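Local atomic coordinates of Atu0111 protein (Agrobacterium tumefaciens, PDB entry 2FSQ), a protein that is of unknown function but belongs to the 2H clan, named for its paired histidine motifs, whose characterised members include phosphoesterases acting on RNA ends and cyclic phosphates. Residues Asn43-Leu49 / Leu83-Gln89; Phe125-Phe131 / Ile155-Trp159. All blocks are in the same frame, centred on the assembly; numbering follows the deposited sequence.

Contact 1 (Asn43-Leu49 / Leu83-Gln89). With ACY (acetic acid), chain B.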
ATOM      1  N   ASN A  43       5.622   5.935  10.099  1.00 13.28           N
ATOM      2  CA  ASN A  43       6.252   4.637  10.153  1.00 12.71           C
ATOM      3  C   ASN A  43       5.207   3.567   9.828  1.00 12.84           C
ATOM      4  O   ASN A  43       4.013   3.878   9.729  1.00 12.87           O
ATOM      5  CB  ASN A  43       6.972   4.416  11.495  1.00 13.50           C
ATOM      6  CG  ASN A  43       6.069   4.611  12.697  1.00 14.12           C
ATOM      7  OD1 ASN A  43       4.963   4.086  12.753  1.00 14.42           O
ATOM      8  ND2 ASN A  43       6.572   5.330  13.700  1.00 15.34           N
ATOM      9  N   THR A  44       5.656   2.336   9.595  1.00 12.72           N
ATOM     10  CA  THR A  44       4.776   1.327   9.016  1.00 12.22           C
ATOM     11  C   THR A  44       5.479  -0.019   8.989  1.00 12.45           C
ATOM     12  O   THR A  44       6.703  -0.066   9.092  1.00 13.28           O
ATOM     13  CB  THR A  44       4.369   1.734   7.577  1.00 12.21           C
ATOM     14  OG1 THR A  44       3.442   0.789   7.036  1.00 14.65           O
ATOM     15  CG2 THR A  44       5.568   1.824   6.658  1.00 13.56           C
ATOM     16  N   VAL A  45       4.708  -1.099   8.846  1.00 11.46           N
ATOM     17  CA  VAL A  45       5.278  -2.409   8.572  1.00 12.60           C
ATOM     18  C   VAL A  45       4.903  -2.798   7.139  1.00 11.94           C
ATOM     19  O   VAL A  45       3.717  -2.884   6.792  1.00 12.12           O
ATOM     20  CB  VAL A  45       4.780  -3.491   9.529  1.00 12.54           C
ATOM     21  CG1 VAL A  45       5.480  -4.827   9.195  1.00 13.45           C
ATOM     22  CG2 VAL A  45       5.071  -3.093  10.978  1.00 14.27           C
ATOM     23  N   VAL A  46       5.924  -3.042   6.313  1.00 11.90           N
ATOM     24  CA  VAL A  46       5.670  -3.369   4.912  1.00 12.69           C
ATOM     25  C   VAL A  46       6.574  -4.492   4.435  1.00 13.01           C
ATOM     26  O   VAL A  46       7.595  -4.763   5.059  1.00 14.13           O
ATOM     27  CB  VAL A  46       5.900  -2.133   3.968  1.00 12.81           C
ATOM     28  CG1 VAL A  46       5.222  -0.908   4.499  1.00 13.99           C
ATOM     29  CG2 VAL A  46       7.381  -1.859   3.730  1.00 14.89           C
ATOM     30  N   CYS A  47       6.180  -5.112   3.323  1.00 12.83           N
ATOM     31  CA  CYS A  47       7.025  -6.054   2.577  1.00 13.68           C
ATOM     32  C   CYS A  47       7.393  -5.419   1.248  1.00 13.73           C
ATOM     33  O   CYS A  47       6.517  -5.210   0.400  1.00 13.51           O
ATOM     34  CB  CYS A  47       6.260  -7.345   2.290  1.00 13.96           C
ATOM     35  SG  CYS A  47       5.816  -8.311   3.747  1.00 14.06           S
ATOM     36  N   HIS A  48       8.677  -5.106   1.044  1.00 14.57           N
ATOM     37  CA  HIS A  48       9.114  -4.601  -0.249  1.00 15.01           C
ATOM     38  C   HIS A  48       9.163  -5.754  -1.261  1.00 15.76           C
ATOM     39  O   HIS A  48       9.182  -6.921  -0.877  1.00 15.51           O
ATOM     40  CB  HIS A  48      10.504  -3.983  -0.164  1.00 15.75           C
ATOM     41  CG  HIS A  48      10.530  -2.591   0.394  1.00 15.97           C
ATOM     42  ND1 HIS A  48      10.680  -2.337   1.737  1.00 19.24           N
ATOM     43  CD2 HIS A  48      10.466  -1.381  -0.214  1.00 17.72           C
ATOM     44  CE1 HIS A  48      10.690  -1.028   1.941  1.00 19.02           C
ATOM     45  NE2 HIS A  48      10.564  -0.425   0.774  1.00 19.08           N
ATOM     46  N   LEU A  49       9.184  -5.429  -2.550  1.00 16.59           N
ATOM     47  CA  LEU A  49       9.528  -6.427  -3.573  1.00 17.41           C
ATOM     48  C   LEU A  49      11.016  -6.761  -3.488  1.00 17.97           C
ATOM     49  O   LEU A  49      11.802  -6.034  -2.869  1.00 18.86           O
ATOM     50  CB  LEU A  49       9.178  -5.913  -4.965  1.00 18.09           C
ATOM     51  CG  LEU A  49       7.725  -5.502  -5.184  1.00 18.10           C
ATOM     52  CD1 LEU A  49       7.497  -5.034  -6.607  1.00 17.98           C
ATOM     53  CD2 LEU A  49       6.765  -6.649  -4.845  1.00 19.56           C
ATOM     54  N   LEU A  83       8.121   0.155  -4.119  1.00 13.64           N
ATOM     55  CA  LEU A  83       6.968  -0.743  -4.185  1.00 12.74           C
ATOM     56  C   LEU A  83       6.945  -1.717  -3.021  1.00 13.23           C
ATOM     57  O   LEU A  83       7.959  -2.322  -2.663  1.00 14.23           O
ATOM     58  CB  LEU A  83       6.938  -1.493  -5.516  1.00 13.14           C
ATOM     59  CG  LEU A  83       6.692  -0.620  -6.756  1.00 14.44           C
ATOM     60  CD1 LEU A  83       6.850  -1.413  -8.071  1.00 15.69           C
ATOM     61  CD2 LEU A  83       5.343   0.129  -6.722  1.00 16.44           C
ATOM     62  N   HIS A  84       5.768  -1.850  -2.411  1.00 12.48           N
ATOM     63  CA  HIS A  84       5.645  -2.671  -1.220  1.00 11.79           C
ATOM     64  C   HIS A  84       4.198  -3.027  -0.991  1.00 12.01           C
ATOM     65  O   HIS A  84       3.298  -2.346  -1.485  1.00 11.74           O
ATOM     66  CB  HIS A  84       6.117  -1.891   0.026  1.00 11.78           C
ATOM     67  CG  HIS A  84       5.374  -0.607   0.238  1.00 12.14           C
ATOM     68  ND1 HIS A  84       4.329  -0.452   1.130  1.00 14.74           N
ATOM     69  CD2 HIS A  84       5.555   0.602  -0.339  1.00 11.04           C
ATOM     70  CE1 HIS A  84       3.881   0.795   1.065  1.00 11.35           C
ATOM     71  NE2 HIS A  84       4.615   1.453   0.185  1.00 14.63           N
HETATM   72  N   MSE A  85       3.984  -4.095  -0.237  1.00 11.49           N
HETATM   73  CA  MSE A  85       2.668  -4.375   0.311  1.00 11.69           C
HETATM   74  C   MSE A  85       2.718  -4.022   1.792  1.00 11.28           C
HETATM   75  O   MSE A  85       3.488  -4.610   2.548  1.00 12.43           O
HETATM   76  CB  MSE A  85       2.302  -5.857   0.173  1.00 11.94           C
HETATM   77  CG  MSE A  85       0.891  -6.110   0.691  1.00 11.91           C
HETATM   78 SE   MSE A  85       0.482  -8.039   0.744  0.75 15.79          SE
HETATM   79  CE  MSE A  85       1.295  -8.410   2.470  1.00 14.56           C
ATOM     80  N   THR A  86       1.874  -3.092   2.233  1.00 11.29           N
ATOM     81  CA  THR A  86       1.772  -2.806   3.673  1.00 11.10           C
ATOM     82  C   THR A  86       1.146  -4.010   4.388  1.00 11.00           C
ATOM     83  O   THR A  86       0.191  -4.623   3.901  1.00 11.83           O
ATOM     84  CB  THR A  86       0.951  -1.540   3.889  1.00 11.50           C
ATOM     85  OG1 THR A  86       1.630  -0.470   3.230  1.00 13.34           O
ATOM     86  CG2 THR A  86       0.793  -1.194   5.383  1.00 12.36           C
ATOM     87  N   VAL A  87       1.757  -4.383   5.511  1.00 11.03           N
ATOM     88  CA  VAL A  87       1.212  -5.444   6.359  1.00 11.63           C
ATOM     89  C   VAL A  87       0.406  -4.819   7.498  1.00 11.73           C
ATOM     90  O   VAL A  87      -0.690  -5.270   7.803  1.00 11.68           O
ATOM     91  CB  VAL A  87       2.331  -6.318   6.940  1.00 11.60           C
ATOM     92  CG1 VAL A  87       1.777  -7.410   7.864  1.00 13.88           C
ATOM     93  CG2 VAL A  87       3.123  -6.955   5.794  1.00 14.02           C
ATOM     94  N   PHE A  88       0.943  -3.763   8.110  1.00 11.35           N
ATOM     95  CA  PHE A  88       0.232  -3.064   9.195  1.00 11.31           C
ATOM     96  C   PHE A  88       0.675  -1.617   9.209  1.00 11.81           C
ATOM     97  O   PHE A  88       1.869  -1.347   9.342  1.00 12.31           O
ATOM     98  CB  PHE A  88       0.535  -3.735  10.546  1.00 11.73           C
ATOM     99  CG  PHE A  88      -0.311  -3.217  11.671  1.00 11.86           C
ATOM    100  CD1 PHE A  88      -1.527  -3.808  11.959  1.00 12.41           C
ATOM    101  CD2 PHE A  88       0.114  -2.141  12.455  1.00 11.50           C
ATOM    102  CE1 PHE A  88      -2.324  -3.347  13.003  1.00 12.88           C
ATOM    103  CE2 PHE A  88      -0.688  -1.659  13.500  1.00 12.30           C
ATOM    104  CZ  PHE A  88      -1.884  -2.276  13.788  1.00 11.71           C
ATOM    105  N   GLN A  89      -0.267  -0.681   9.025  1.00 10.81           N
ATOM    106  CA  GLN A  89       0.075   0.744   9.031  1.00 12.05           C
ATOM    107  C   GLN A  89       0.539   1.172  10.405  1.00 11.89           C
ATOM    108  O   GLN A  89      -0.120   0.870  11.398  1.00 12.35           O
ATOM    109  CB  GLN A  89      -1.134   1.615   8.701  1.00 12.52           C
ATOM    110  CG  GLN A  89      -1.591   1.572   7.272  1.00 13.39           C
ATOM    111  CD  GLN A  89      -2.637   2.655   6.978  1.00 14.21           C
ATOM    112  OE1 GLN A  89      -2.760   3.627   7.719  1.00 16.14           O
ATOM    113  NE2 GLN A  89      -3.388   2.484   5.897  1.00 15.52           N
TER
HETATM  114  C   ACY B 450      -0.482   1.692   0.857  1.00 28.03           C
HETATM  115  O   ACY B 450       0.463   1.803   0.030  1.00 28.20           O
HETATM  116  OXT ACY B 450      -0.434   0.977   1.893  1.00 28.57           O
HETATM  117  CH3 ACY B 450      -1.770   2.412   0.569  1.00 28.45           C
HETATM  118  O   HOH W   1       2.772   1.457   4.666  1.00 35.93           O
HETATM  119  O   HOH W   2      10.456  -2.834  -3.627  1.00 20.05           O
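Leu83 meets Leu49 side to side, CD1 of Leu49 lying 3.7 Å from CB of Leu83, and the weak bond from Leu49 N to Leu83 O is accompanied by a water that donates to the same oxygen. His84 then pairs with His48 without hydrogen bonds. Its CG sits between backbone N and carbonyl carbon (chi1 57°), which brings the ring beside Val46, with ND1 3.5 Å from Val46 CG1; the valine supplies an apolar wall beside a polar ring. Met85, a selenomethionine, makes the regular two-bond antiparallel pair with Cys47, Cys47 N to Met85 O being nearly straight (173°, 2.8 Å), and its long side chain turns to the opposite face, where an apolar residue suits the core.

Thr86 returns to the histidine face. Its OG1 lies at the edge of the His84 ring, in plane, donates to the acetate OXT at 2.9 Å and accepts from a water that also bonds Thr44 OG1. The sequence His84-Met85-Thr86 is consistent with the His-x-Thr motif of the 2H clan, and the acetate, probably from the crystallisation liquor and also held by Thr182, is consistent with an anion site there.

Val87 and Phe88 both face Val45 in a classic beta bulge. Val45 O takes Val87 N at 2.8 Å and Phe88 N at 3.2 Å, both from the same face of its carbonyl plane, and Phe88 O accepts from Val45 N. Beside the bulge, Val87 CG2 packs against Cys47 SG (3.6 Å).

On its other side strand 42-48 pairs with strand 222-226. The Val45-Phe88 face is covered by helix 150-167 through Phe163, while Met85 packs on strand 179-182.

Contact 2 (Phe125-Phe131 / Ile155-Trp159)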
ATOM      1  N   PHE A 125       8.946  -9.030  19.242  1.00 23.80           N
ATOM      2  CA  PHE A 125       7.952  -9.590  18.306  1.00 22.90           C
ATOM      3  C   PHE A 125       8.222 -11.070  18.032  1.00 22.59           C
ATOM      4  O   PHE A 125       9.371 -11.439  17.746  1.00 23.23           O
ATOM      5  CB  PHE A 125       7.946  -8.811  16.995  1.00 22.79           C
ATOM      6  CG  PHE A 125       6.709  -9.019  16.179  1.00 20.15           C
ATOM      7  CD1 PHE A 125       5.526  -8.380  16.533  1.00 20.85           C
ATOM      8  CD2 PHE A 125       6.716  -9.859  15.077  1.00 20.20           C
ATOM      9  CE1 PHE A 125       4.384  -8.578  15.812  1.00 18.89           C
ATOM     10  CE2 PHE A 125       5.558 -10.056  14.330  1.00 19.41           C
ATOM     11  CZ  PHE A 125       4.389  -9.417  14.705  1.00 20.43           C
ATOM     12  N   PRO A 126       7.177 -11.921  18.123  1.00 22.18           N
ATOM     13  CA  PRO A 126       7.413 -13.360  18.001  1.00 21.78           C
ATOM     14  C   PRO A 126       7.686 -13.800  16.567  1.00 21.95           C
ATOM     15  O   PRO A 126       7.334 -13.108  15.616  1.00 21.40           O
ATOM     16  CB  PRO A 126       6.100 -13.971  18.497  1.00 21.75           C
ATOM     17  CG  PRO A 126       5.054 -12.941  18.145  1.00 21.53           C
ATOM     18  CD  PRO A 126       5.750 -11.617  18.373  1.00 21.81           C
ATOM     19  N   THR A 127       8.321 -14.960  16.427  1.00 21.43           N
ATOM     20  CA  THR A 127       8.499 -15.585  15.129  1.00 21.57           C
ATOM     21  C   THR A 127       7.160 -16.154  14.678  1.00 21.24           C
ATOM     22  O   THR A 127       6.553 -16.969  15.387  1.00 22.77           O
ATOM     23  CB  THR A 127       9.557 -16.699  15.229  1.00 21.62           C
ATOM     24  OG1 THR A 127      10.808 -16.104  15.599  1.00 23.08           O
ATOM     25  CG2 THR A 127       9.717 -17.435  13.893  1.00 22.32           C
ATOM     26  N   LEU A 128       6.682 -15.685  13.526  1.00 19.67           N
ATOM     27  CA  LEU A 128       5.434 -16.166  12.953  1.00 19.11           C
ATOM     28  C   LEU A 128       5.704 -16.804  11.596  1.00 18.45           C
ATOM     29  O   LEU A 128       6.723 -16.510  10.976  1.00 18.46           O
ATOM     30  CB  LEU A 128       4.419 -15.026  12.842  1.00 19.05           C
ATOM     31  CG  LEU A 128       4.057 -14.347  14.162  1.00 19.65           C
ATOM     32  CD1 LEU A 128       3.206 -13.125  13.922  1.00 17.47           C
ATOM     33  CD2 LEU A 128       3.358 -15.283  15.127  1.00 20.63           C
ATOM     34  N   PRO A 129       4.820 -17.720  11.155  1.00 18.15           N
ATOM     35  CA  PRO A 129       5.082 -18.405   9.898  1.00 18.18           C
ATOM     36  C   PRO A 129       5.071 -17.480   8.685  1.00 17.21           C
ATOM     37  O   PRO A 129       4.355 -16.458   8.654  1.00 17.26           O
ATOM     38  CB  PRO A 129       3.925 -19.411   9.803  1.00 18.93           C
ATOM     39  CG  PRO A 129       3.417 -19.571  11.202  1.00 20.28           C
ATOM     40  CD  PRO A 129       3.586 -18.210  11.803  1.00 19.29           C
ATOM     41  N   ALA A 130       5.840 -17.858   7.675  1.00 16.82           N
ATOM     42  CA  ALA A 130       5.832 -17.142   6.411  1.00 16.30           C
ATOM     43  C   ALA A 130       4.502 -17.327   5.708  1.00 16.07           C
ATOM     44  O   ALA A 130       3.786 -18.313   5.918  1.00 16.28           O
ATOM     45  CB  ALA A 130       6.956 -17.652   5.518  1.00 17.62           C
ATOM     46  N   PHE A 131       4.174 -16.349   4.872  1.00 14.57           N
ATOM     47  CA  PHE A 131       2.966 -16.391   4.064  1.00 14.85           C
ATOM     48  C   PHE A 131       3.299 -16.033   2.622  1.00 14.62           C
ATOM     49  O   PHE A 131       4.291 -15.350   2.350  1.00 16.23           O
ATOM     50  CB  PHE A 131       1.903 -15.434   4.624  1.00 14.74           C
ATOM     51  CG  PHE A 131       2.393 -14.011   4.819  1.00 15.21           C
ATOM     52  CD1 PHE A 131       2.359 -13.080   3.772  1.00 14.85           C
ATOM     53  CD2 PHE A 131       2.877 -13.598   6.060  1.00 15.48           C
ATOM     54  CE1 PHE A 131       2.801 -11.752   3.977  1.00 15.37           C
ATOM     55  CE2 PHE A 131       3.309 -12.294   6.268  1.00 16.44           C
ATOM     56  CZ  PHE A 131       3.281 -11.373   5.219  1.00 15.29           C
ATOM     57  N   ILE A 155      -2.691 -16.874   8.126  1.00 14.68           N
ATOM     58  CA  ILE A 155      -1.373 -16.535   8.628  1.00 15.09           C
ATOM     59  C   ILE A 155      -1.138 -15.021   8.672  1.00 15.43           C
ATOM     60  O   ILE A 155      -0.697 -14.483   9.692  1.00 14.59           O
ATOM     61  CB  ILE A 155      -0.280 -17.231   7.788  1.00 15.13           C
ATOM     62  CG1 ILE A 155      -0.387 -18.749   7.940  1.00 16.70           C
ATOM     63  CG2 ILE A 155       1.122 -16.748   8.196  1.00 14.92           C
ATOM     64  CD1 ILE A 155       0.447 -19.511   6.948  1.00 18.29           C
ATOM     65  N   VAL A 156      -1.449 -14.327   7.586  1.00 14.22           N
ATOM     66  CA  VAL A 156      -1.212 -12.883   7.581  1.00 14.73           C
ATOM     67  C   VAL A 156      -2.148 -12.185   8.572  1.00 14.54           C
ATOM     68  O   VAL A 156      -1.763 -11.192   9.175  1.00 14.98           O
ATOM     69  CB  VAL A 156      -1.188 -12.268   6.136  1.00 14.38           C
ATOM     70  CG1 VAL A 156      -2.556 -12.250   5.486  1.00 14.19           C
ATOM     71  CG2 VAL A 156      -0.548 -10.874   6.152  1.00 15.38           C
ATOM     72  N   ALA A 157      -3.343 -12.735   8.797  1.00 14.26           N
ATOM     73  CA  ALA A 157      -4.232 -12.142   9.800  1.00 14.92           C
ATOM     74  C   ALA A 157      -3.604 -12.268  11.189  1.00 15.44           C
ATOM     75  O   ALA A 157      -3.768 -11.386  12.038  1.00 15.39           O
ATOM     76  CB  ALA A 157      -5.598 -12.809   9.777  1.00 15.86           C
ATOM     77  N   LEU A 158      -2.897 -13.375  11.431  1.00 15.64           N
ATOM     78  CA  LEU A 158      -2.207 -13.549  12.718  1.00 16.55           C
ATOM     79  C   LEU A 158      -1.096 -12.513  12.885  1.00 16.41           C
ATOM     80  O   LEU A 158      -0.936 -11.944  13.958  1.00 15.97           O
ATOM     81  CB  LEU A 158      -1.659 -14.977  12.881  1.00 17.04           C
ATOM     82  CG  LEU A 158      -0.737 -15.230  14.078  1.00 17.80           C
ATOM     83  CD1 LEU A 158      -1.466 -15.000  15.399  1.00 21.54           C
ATOM     84  CD2 LEU A 158      -0.199 -16.647  14.008  1.00 18.09           C
ATOM     85  N   TRP A 159      -0.312 -12.283  11.836  1.00 15.58           N
ATOM     86  CA  TRP A 159       0.670 -11.207  11.878  1.00 14.55           C
ATOM     87  C   TRP A 159       0.022  -9.882  12.266  1.00 15.11           C
ATOM     88  O   TRP A 159       0.529  -9.172  13.123  1.00 14.99           O
ATOM     89  CB  TRP A 159       1.346 -11.048  10.519  1.00 14.95           C
ATOM     90  CG  TRP A 159       2.457 -12.030  10.221  1.00 13.53           C
ATOM     91  CD1 TRP A 159       2.328 -13.318   9.764  1.00 14.80           C
ATOM     92  CD2 TRP A 159       3.861 -11.781  10.322  1.00 15.68           C
ATOM     93  NE1 TRP A 159       3.579 -13.887   9.580  1.00 15.57           N
ATOM     94  CE2 TRP A 159       4.534 -12.962   9.918  1.00 14.26           C
ATOM     95  CE3 TRP A 159       4.620 -10.679  10.727  1.00 16.00           C
ATOM     96  CZ2 TRP A 159       5.930 -13.054   9.889  1.00 15.98           C
ATOM     97  CZ3 TRP A 159       6.011 -10.767  10.694  1.00 15.99           C
ATOM     98  CH2 TRP A 159       6.651 -11.961  10.305  1.00 14.68           C
TER
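The indole of Trp159 lies between Leu128 and Phe131. On one face rests Leu128, whose CB makes a CH-pi contact 3.8 Å from the centroid of the five-membered ring while CD1 reaches back along the indole toward the helix backbone. The opposite face receives the edge of Phe131, led by CD2 and CE2, in an edge-to-face pair with planes at 80°. At the indole edge Trp159 NE1 donates almost straight to Pro129 O (2.8 Å), the acceptor lying within 1° of the ring plane. Phe125 meets the six-membered ring obliquely, CE2 approaching Trp159 CZ3 to 3.7 Å.

Phe131 has its own covered face: Val156 CG2 stands over the ring centre, 4.0 Å from its centroid, in a CH-pi contact. The ring takes up this place because CG lies between the backbone N and the carbonyl carbon (chi1 53°), folding it back against the helix. Ile155 CG2 touches Phe131 CB at 3.9 Å and also lies close to the carbonyl of Pro129. Farther out, Leu128 CD2 meets Leu158 CD2 at the exposed border.

Residues 125-131 have no regular secondary structure, and their two prolines probably help keep the chain extended where it lies against helix 150-167. Pro129 has no amide hydrogen to offer but keeps its carbonyl, the part used here. Tryptophan suits its buried position by combining two broad apolar faces with a single donor at the rim. That one straight bond satisfies the indole N-H and should also fix the rotation of the ring between its neighbours. Otherwise the contact is apolar and aromatic, depending on close fit rather than charge.

How the contacts relate
The two contacts follow in series along the chain, neither enclosing nor crossing the other. From the N terminus, strand 42-48 leads through helix 54-67 and strand 75-77 before 83-89 returns beside it, closing contact 1. The chain then runs through helix 111-121 into 125-131, forms the hairpin of strands 133-139 and 142-147, and enters helix 150-167 to close contact 2. Contact 1 is strand pairing in the four-stranded sheet; contact 2 fastens a connecting loop to the helix packed on that sheet. They touch directly, Met85 CE lying 4.0 Å from Phe131 CE1, and Phe163 of the helix reaches both Val45 and Phe125.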